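Local coordinates for regulatory Subunit of Protein Kinase A (cAMP-dependent) from Euglena gracilis (Euglena gracilis, PDB 6RSX) that binds cAMP through two cyclic nucleotide-binding domains and, as in other PKA regulatory subunits, probably controls the kinase's catalytic subunit, at residues A117-T122 / T150-K155; S59-T64 / G78-V83; L44-G49 / S260-S265. All blocks are in the same frame, centred on the assembly; numbering follows the deposited sequence. Where two conformers were deposited one is given.

Contact 1 of 3, residues A117-T122 / T150-K155; sequences ALMYGT and TQTMRK. With CMP (adenosine-3',5'-cyclic-monophosphate), chain B.
Met-119, near the end of the short helix 115-120, packs against Thr-152 and Met-153 on the long helix 149-165, and this contact is mostly apolar. In the conformer described, the Met-119 chain turns at its last torsion (chi3 59°), which lays CE beside the second helix: CE sits 3.8 Å from Thr-152 CG2 and 4.1 Å from Met-153 CB, and the two side chains of Met-119 and Thr-152 meet nearly at right angles. The CE methyl of Met-153 lies against the carbonyl oxygen of Met-119, 3.7 Å from O.

Sulfur and ring come next. Tyr-120 and Met-153 run past each other in opposite directions, with Met-153 CG 3.9 Å from Tyr-120 CE1 and SD in an oblique Met-aromatic contact, 5.2 Å from the ring centroid. Cutting Met-153 back to an alanine would probably open a gap beside the Tyr-120 ring and at Met-119 O and CB, with the sulfur-ring contact gone.

The polar terms lie at the margins. One water bridges the helices, 2.7 Å from Tyr-120 OH in the plane of the ring, and donates to Met-153 O. At the other end of 117-122, Ala-117 N gives a hydrogen bond of 2.9 Å to O1P of the cAMP, which Arg-124 also hydrogen-bonds. With no direct hydrogen bond between the segments, the phosphate-binding helix meets helix 149-165 through apolar and sulfur contacts and one water, so the fit rests largely on shape.

Contact 2 of 3, residues S59-T64 / G78-V83; sequences SMFEKT and GDNFYV
Two strands of one antiparallel sheet in the first cyclic nucleotide-binding domain meet here through side chains: 61-65 and 80-84 are not neighbours, since 134-140 lies between them and hydrogen-bonds to both. Lys-63 reaches across to Tyr-82, its CG anti to the backbone N (chi1 -169°) and the chain bent further out, bringing CD to 3.5 Å from Tyr-82 CE1 and CE to 3.6 Å from Tyr-82 OH. The methylenes do the touching, approaching the ring obliquely.

Beside this pair, Phe-61 points its CZ at Asn-80, 3.6 Å from OD1, which lies at the ring edge close to the ring plane; ring and amide planes are 78° apart. The amide is held from its other branch: Asn-80 ND2 donates an almost straight bond (174°) to Tyr-82 OH, 3.1 Å long and in the amide plane. In this cupin-type beta fold the strand 80-84 also lies near the nucleotide, with Tyr-82 packing on Phe-113 of the cAMP pocket and Asn-80 O accepting from Arg-124.

Met-60, just after helix 50-59, supplies the third meeting point. Its CE reaches Val-83 CG2 at 4.0 Å, the side chains crossing roughly at right angles beside Phe-45.

Contact 3 of 3, residues L44-G49 / S260-S265; sequences LFRSLG and SLDRES
Arg-46 bridges to two acids, Asp-262 and Glu-264, and contributes over half of the 109 Å² buried here. A chi1 of -173° sends its chain straight away from the backbone N of helix 43-46; it stays extended to CD, then bends at chi3 to present both terminal nitrogens. NH1 makes a salt bridge to Asp-262 OD2 at 3.0 Å, approached obliquely, with the guanidinium and carboxylate planes 40° apart. As a hydrogen bond it is weak, because the N-H points well off the line to the oxygen.

Asp-262 works in two directions at once. It is the N-cap of helix 263-269, in the second cyclic nucleotide-binding domain, where strand 256-262 ends: OD1 accepts from Ser-265 N at 2.8 Å, almost straight, and more weakly from Ser-265 OG, while OD2 is turned to the arginine. The capping bond thereby helps fix the rotation of the carboxylate that Arg-46 meets. The three charged residues form a surface network between the N-terminal helices and the second domain, where solvent probably weakens the ion pairs.

Glu-264 stands in the first turn of the same helix, its chain stretched beyond CG. Its OE1 lies at the edge of the guanidinium, near its plane, and pairs with Arg-46 NH2 at 3.1 Å in a second salt bridge, again weak as a hydrogen bond.

Overall arrangement
Contact 2 closes first along the chain and contact 1 follows; both are nested inside the long loop that contact 3 closes. Their centres lie about 17 to 21 Å from one another, yet each contact touches the others. Leu-118 of contact 1 packs on Asn-80 and Phe-81, so contacts 1 and 2 share the core of the first cAMP domain. Phe-45 of helix 43-46 rests on Phe-81 and Val-83, while Leu-44 and Leu-48 meet Thr-152 and Gln-151 of helix 149-165. Segment 44-49 thus touches the strands of contact 2 and the helix of contact 1, while its arginine reaches the second domain: helix 43-46 lies where the first domain, helix 149-165 and the second domain come together.

Contact 1 of 3, residues A117-T122 / T150-K155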
# COMPACT_ATOMS: atom_id res chain seq x y z
N ALA A 117 2.80 -7.33 -15.91
CA ALA A 117 3.03 -8.23 -17.07
C ALA A 117 2.94 -9.69 -16.66
O ALA A 117 2.46 -10.55 -17.43
CB ALA A 117 4.41 -7.94 -17.69
N LEU A 118 3.43 -10.02 -15.46
CA LEU A 118 3.41 -11.39 -14.99
C LEU A 118 2.00 -11.81 -14.56
O LEU A 118 1.66 -12.99 -14.69
CB LEU A 118 4.40 -11.61 -13.86
CG LEU A 118 5.87 -11.15 -14.04
CD1 LEU A 118 6.94 -11.75 -13.06
CD2 LEU A 118 6.38 -11.11 -15.42
N MET A 119 1.19 -10.87 -14.09
CA MET A 119 -0.17 -11.23 -13.69
C MET A 119 -1.10 -11.34 -14.88
O MET A 119 -1.78 -12.36 -15.05
CB MET A 119 -0.72 -10.20 -12.70
CG MET A 119 0.06 -10.13 -11.43
SD MET A 119 -0.28 -8.63 -10.51
CE MET A 119 -2.05 -8.73 -10.20
N TYR A 120 -1.14 -10.31 -15.72
CA TYR A 120 -2.17 -10.16 -16.73
C TYR A 120 -1.70 -10.55 -18.13
O TYR A 120 -2.48 -10.46 -19.06
CB TYR A 120 -2.68 -8.73 -16.75
CG TYR A 120 -3.22 -8.29 -15.40
CD1 TYR A 120 -4.44 -8.76 -14.95
CD2 TYR A 120 -2.48 -7.46 -14.56
CE1 TYR A 120 -4.94 -8.39 -13.70
CE2 TYR A 120 -2.98 -7.08 -13.29
CZ TYR A 120 -4.21 -7.55 -12.89
OH TYR A 120 -4.72 -7.20 -11.67
N GLY A 121 -0.44 -10.95 -18.29
CA GLY A 121 0.06 -11.27 -19.61
C GLY A 121 0.17 -10.12 -20.59
O GLY A 121 0.29 -10.35 -21.80
N THR A 122 0.17 -8.88 -20.10
CA THR A 122 0.26 -7.66 -20.89
C THR A 122 1.72 -7.29 -21.10
O THR A 122 2.58 -7.68 -20.31
CB THR A 122 -0.46 -6.51 -20.18
OG1 THR A 122 -0.02 -6.47 -18.81
CG2 THR A 122 -1.99 -6.68 -20.21
N THR A 150 -2.05 -15.31 -7.72
CA THR A 150 -3.47 -15.54 -7.44
C THR A 150 -4.01 -14.54 -6.43
O THR A 150 -4.99 -13.84 -6.69
CB THR A 150 -3.68 -16.97 -6.94
OG1 THR A 150 -3.25 -17.90 -7.93
CG2 THR A 150 -5.15 -17.19 -6.64
N GLN A 151 -3.39 -14.48 -5.26
CA GLN A 151 -3.94 -13.61 -4.22
C GLN A 151 -3.76 -12.14 -4.56
O GLN A 151 -4.57 -11.31 -4.13
CB GLN A 151 -3.35 -13.96 -2.85
CG GLN A 151 -1.97 -13.45 -2.56
CD GLN A 151 -0.87 -14.42 -2.96
OE1 GLN A 151 -1.06 -15.29 -3.81
NE2 GLN A 151 0.30 -14.26 -2.34
N THR A 152 -2.72 -11.78 -5.33
CA THR A 152 -2.58 -10.36 -5.69
C THR A 152 -3.68 -9.93 -6.65
O THR A 152 -4.30 -8.87 -6.47
CB THR A 152 -1.20 -10.08 -6.29
OG1 THR A 152 -0.20 -10.51 -5.39
CG2 THR A 152 -1.01 -8.55 -6.58
N MET A 153 -3.94 -10.75 -7.68
CA MET A 153 -5.00 -10.45 -8.63
C MET A 153 -6.35 -10.38 -7.94
O MET A 153 -7.14 -9.46 -8.18
CB MET A 153 -5.01 -11.49 -9.76
CG MET A 153 -5.77 -10.99 -10.96
SD MET A 153 -5.77 -12.29 -12.21
CE MET A 153 -4.04 -12.64 -12.19
N ARG A 154 -6.63 -11.34 -7.05
CA ARG A 154 -7.93 -11.37 -6.38
C ARG A 154 -8.17 -10.11 -5.55
O ARG A 154 -9.24 -9.49 -5.63
CB ARG A 154 -8.03 -12.61 -5.50
CG ARG A 154 -9.30 -12.64 -4.68
CD ARG A 154 -9.58 -14.02 -4.15
NE ARG A 154 -8.51 -14.49 -3.29
CZ ARG A 154 -7.77 -15.56 -3.56
NH1 ARG A 154 -8.00 -16.27 -4.66
NH2 ARG A 154 -6.80 -15.92 -2.72
N LYS A 155 -7.18 -9.72 -4.74
CA LYS A 155 -7.34 -8.56 -3.86
C LYS A 155 -7.59 -7.29 -4.66
O LYS A 155 -8.45 -6.47 -4.30
CB LYS A 155 -6.08 -8.43 -2.99
CG LYS A 155 -6.09 -7.25 -1.99
CD LYS A 155 -6.46 -7.72 -0.62
CE LYS A 155 -6.49 -6.52 0.37
NZ LYS A 155 -5.12 -6.09 0.83
P CMP B . 4.72 -3.99 -15.52
O1P CMP B . 5.00 -5.53 -15.54
O2P CMP B . 3.74 -3.34 -16.40
O5' CMP B . 6.09 -3.23 -15.89
C5' CMP B . 6.28 -1.86 -15.54
C4' CMP B . 5.94 -1.72 -14.08
O4' CMP B . 5.98 -0.38 -13.58
C3' CMP B . 4.53 -2.15 -13.76
O3' CMP B . 4.36 -3.54 -13.92
C2' CMP B . 4.35 -1.63 -12.33
O2' CMP B . 4.89 -2.58 -11.43
C1' CMP B . 5.26 -0.36 -12.35
N9 CMP B . 4.53 0.90 -12.29
C8 CMP B . 4.83 1.94 -11.43
N7 CMP B . 4.01 2.94 -11.69
C5 CMP B . 3.18 2.52 -12.67
C6 CMP B . 2.15 3.20 -13.25
N6 CMP B . 1.62 4.52 -13.02
N1 CMP B . 1.41 2.64 -14.18
C2 CMP B . 1.74 1.38 -14.59
N3 CMP B . 2.77 0.67 -14.01
C4 CMP B . 3.50 1.27 -13.05
O HOH W 1 -7.11 -8.11 -10.67

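Contact 2 of 3, residues S59-T64 / G78-V83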
# COMPACT_ATOMS: atom_id res chain seq x y z
N SER A 59 14.61 -18.65 -3.78
CA SER A 59 14.47 -18.38 -5.21
C SER A 59 14.92 -16.99 -5.64
O SER A 59 15.37 -16.84 -6.78
CB SER A 59 13.01 -18.56 -5.65
OG SER A 59 12.56 -19.91 -5.45
N MET A 60 14.77 -15.95 -4.81
CA MET A 60 15.10 -14.62 -5.31
C MET A 60 16.58 -14.53 -5.69
O MET A 60 17.45 -15.14 -5.04
CB MET A 60 14.76 -13.54 -4.28
CG MET A 60 13.35 -13.09 -4.42
SD MET A 60 12.99 -11.67 -3.38
CE MET A 60 12.24 -10.63 -4.64
N PHE A 61 16.87 -13.79 -6.75
CA PHE A 61 18.23 -13.61 -7.22
C PHE A 61 18.56 -12.13 -7.41
O PHE A 61 17.68 -11.28 -7.60
CB PHE A 61 18.48 -14.37 -8.53
CG PHE A 61 17.51 -14.04 -9.65
CD1 PHE A 61 16.26 -14.65 -9.72
CD2 PHE A 61 17.87 -13.15 -10.64
CE1 PHE A 61 15.36 -14.35 -10.78
CE2 PHE A 61 16.99 -12.85 -11.71
CZ PHE A 61 15.75 -13.46 -11.77
N GLU A 62 19.87 -11.84 -7.40
CA GLU A 62 20.37 -10.46 -7.46
C GLU A 62 20.48 -10.00 -8.90
O GLU A 62 20.85 -10.76 -9.81
CB GLU A 62 21.76 -10.36 -6.81
CG GLU A 62 21.80 -10.74 -5.37
CD GLU A 62 23.21 -10.68 -4.79
OE1 GLU A 62 23.67 -11.69 -4.22
OE2 GLU A 62 23.87 -9.62 -4.91
N LYS A 63 20.13 -8.74 -9.12
CA LYS A 63 20.36 -8.07 -10.39
C LYS A 63 20.87 -6.67 -10.07
O LYS A 63 20.37 -6.07 -9.13
CB LYS A 63 19.09 -7.90 -11.20
CG LYS A 63 19.33 -7.45 -12.63
CD LYS A 63 18.03 -7.50 -13.46
CE LYS A 63 18.10 -8.54 -14.60
NZ LYS A 63 18.79 -9.84 -14.22
N THR A 64 21.81 -6.17 -10.84
CA THR A 64 22.28 -4.80 -10.68
C THR A 64 22.06 -4.06 -11.99
O THR A 64 21.90 -4.67 -13.06
CB THR A 64 23.76 -4.74 -10.27
OG1 THR A 64 24.55 -5.33 -11.31
CG2 THR A 64 23.99 -5.53 -9.00
N GLY A 78 7.02 -9.47 -20.43
CA GLY A 78 7.42 -9.63 -19.02
C GLY A 78 8.35 -10.82 -18.81
O GLY A 78 8.23 -11.86 -19.46
N ASP A 79 9.32 -10.65 -17.91
CA ASP A 79 10.14 -11.78 -17.45
C ASP A 79 10.14 -11.87 -15.93
O ASP A 79 9.67 -12.87 -15.37
CB ASP A 79 11.58 -11.74 -17.98
CG ASP A 79 12.26 -10.36 -17.87
OD1 ASP A 79 11.79 -9.42 -17.17
OD2 ASP A 79 13.34 -10.22 -18.50
N ASN A 80 10.60 -10.82 -15.24
CA ASN A 80 10.80 -10.87 -13.80
C ASN A 80 9.95 -9.85 -13.04
O ASN A 80 9.40 -8.91 -13.61
CB ASN A 80 12.27 -10.62 -13.44
CG ASN A 80 13.23 -11.62 -14.09
OD1 ASN A 80 13.01 -12.83 -14.08
ND2 ASN A 80 14.32 -11.10 -14.64
N PHE A 81 9.82 -10.11 -11.74
CA PHE A 81 9.29 -9.17 -10.76
C PHE A 81 10.44 -8.72 -9.85
O PHE A 81 11.28 -9.55 -9.46
CB PHE A 81 8.17 -9.85 -9.97
CG PHE A 81 7.64 -9.04 -8.83
CD1 PHE A 81 6.87 -7.93 -9.06
CD2 PHE A 81 7.76 -9.51 -7.56
CE1 PHE A 81 6.30 -7.18 -7.98
CE2 PHE A 81 7.21 -8.79 -6.48
CZ PHE A 81 6.46 -7.65 -6.71
N TYR A 82 10.51 -7.41 -9.54
CA TYR A 82 11.69 -6.86 -8.88
C TYR A 82 11.33 -6.14 -7.59
O TYR A 82 10.26 -5.52 -7.48
CB TYR A 82 12.42 -5.83 -9.79
CG TYR A 82 12.96 -6.44 -11.08
CD1 TYR A 82 14.21 -7.04 -11.10
CD2 TYR A 82 12.24 -6.33 -12.28
CE1 TYR A 82 14.73 -7.58 -12.28
CE2 TYR A 82 12.75 -6.87 -13.46
CZ TYR A 82 14.00 -7.48 -13.45
OH TYR A 82 14.54 -7.99 -14.60
N VAL A 83 12.24 -6.22 -6.61
CA VAL A 83 12.21 -5.31 -5.44
C VAL A 83 13.55 -4.58 -5.37
O VAL A 83 14.61 -5.19 -5.47
CB VAL A 83 11.94 -6.07 -4.12
CG1 VAL A 83 11.79 -5.09 -2.92
CG2 VAL A 83 10.70 -6.96 -4.22

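Contact 3 of 3, residues L44-G49 / S260-S265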
# COMPACT_ATOMS: atom_id res chain seq x y z
N LEU A 44 3.32 -6.58 -0.66
CA LEU A 44 3.05 -7.82 -1.40
C LEU A 44 3.69 -9.02 -0.73
O LEU A 44 3.13 -10.11 -0.75
CB LEU A 44 3.52 -7.70 -2.84
CG LEU A 44 2.75 -6.68 -3.64
CD1 LEU A 44 3.37 -6.54 -5.02
CD2 LEU A 44 1.27 -7.07 -3.75
N PHE A 45 4.86 -8.84 -0.11
CA PHE A 45 5.52 -9.96 0.54
C PHE A 45 5.09 -10.14 1.98
O PHE A 45 5.11 -11.26 2.48
CB PHE A 45 7.04 -9.80 0.45
CG PHE A 45 7.59 -9.94 -0.93
CD1 PHE A 45 7.68 -8.84 -1.78
CD2 PHE A 45 8.00 -11.18 -1.41
CE1 PHE A 45 8.18 -8.96 -3.07
CE2 PHE A 45 8.52 -11.31 -2.69
CZ PHE A 45 8.59 -10.21 -3.53
N ARG A 46 4.69 -9.05 2.66
CA ARG A 46 4.22 -9.18 4.03
C ARG A 46 3.07 -10.17 4.15
O ARG A 46 2.91 -10.82 5.19
CB ARG A 46 3.78 -7.82 4.57
CG ARG A 46 3.44 -7.84 6.07
CD ARG A 46 3.06 -6.47 6.57
NE ARG A 46 4.14 -5.52 6.37
CZ ARG A 46 3.98 -4.20 6.39
NH1 ARG A 46 2.77 -3.69 6.61
NH2 ARG A 46 5.02 -3.40 6.19
N SER A 47 2.25 -10.29 3.10
CA SER A 47 1.07 -11.15 3.18
C SER A 47 1.42 -12.64 3.11
O SER A 47 0.75 -13.46 3.75
CB SER A 47 0.11 -10.78 2.05
OG SER A 47 0.83 -10.29 0.93
N LEU A 48 2.45 -13.00 2.35
CA LEU A 48 2.81 -14.40 2.16
C LEU A 48 2.96 -15.11 3.49
O LEU A 48 3.54 -14.58 4.44
CB LEU A 48 4.13 -14.51 1.39
CG LEU A 48 4.14 -13.82 0.04
CD1 LEU A 48 5.55 -13.79 -0.44
CD2 LEU A 48 3.23 -14.57 -0.94
N GLY A 49 2.45 -16.35 3.55
CA GLY A 49 2.71 -17.22 4.67
C GLY A 49 4.09 -17.82 4.61
O GLY A 49 4.87 -17.58 3.68
N SER A 260 -8.14 -0.90 6.67
CA SER A 260 -7.19 -0.02 7.34
C SER A 260 -5.86 0.04 6.60
O SER A 260 -5.49 -0.85 5.83
CB SER A 260 -6.96 -0.47 8.78
OG SER A 260 -6.33 -1.73 8.81
N LEU A 261 -5.15 1.13 6.87
CA LEU A 261 -3.75 1.30 6.48
C LEU A 261 -2.94 1.49 7.75
O LEU A 261 -3.31 2.32 8.61
CB LEU A 261 -3.56 2.51 5.57
CG LEU A 261 -4.23 2.53 4.21
CD1 LEU A 261 -3.92 3.85 3.55
CD2 LEU A 261 -3.67 1.32 3.36
N ASP A 262 -1.84 0.74 7.88
CA ASP A 262 -0.98 0.99 9.03
C ASP A 262 -0.15 2.26 8.79
O ASP A 262 -0.12 2.81 7.69
CB ASP A 262 -0.12 -0.24 9.35
CG ASP A 262 0.99 -0.50 8.32
OD1 ASP A 262 1.34 0.39 7.51
OD2 ASP A 262 1.53 -1.63 8.33
N ARG A 263 0.49 2.75 9.86
CA ARG A 263 1.17 4.04 9.78
C ARG A 263 2.13 4.12 8.59
O ARG A 263 2.17 5.12 7.86
CB ARG A 263 1.93 4.31 11.07
CG ARG A 263 2.76 5.56 11.00
CD ARG A 263 3.57 5.78 12.26
NE ARG A 263 2.75 5.77 13.47
CZ ARG A 263 2.23 6.85 14.05
NH1 ARG A 263 1.51 6.72 15.16
NH2 ARG A 263 2.42 8.06 13.53
N GLU A 264 2.94 3.07 8.40
CA GLU A 264 3.93 3.06 7.31
C GLU A 264 3.26 3.15 5.94
O GLU A 264 3.68 3.94 5.08
CB GLU A 264 4.78 1.79 7.43
CG GLU A 264 5.94 1.68 6.44
CD GLU A 264 6.69 0.34 6.53
OE1 GLU A 264 6.16 -0.65 7.07
OE2 GLU A 264 7.84 0.26 6.04
N SER A 265 2.19 2.37 5.71
CA SER A 265 1.47 2.41 4.44
C SER A 265 0.72 3.72 4.26
O SER A 265 0.70 4.28 3.16
CB SER A 265 0.48 1.25 4.36
OG SER A 265 1.13 0.01 4.32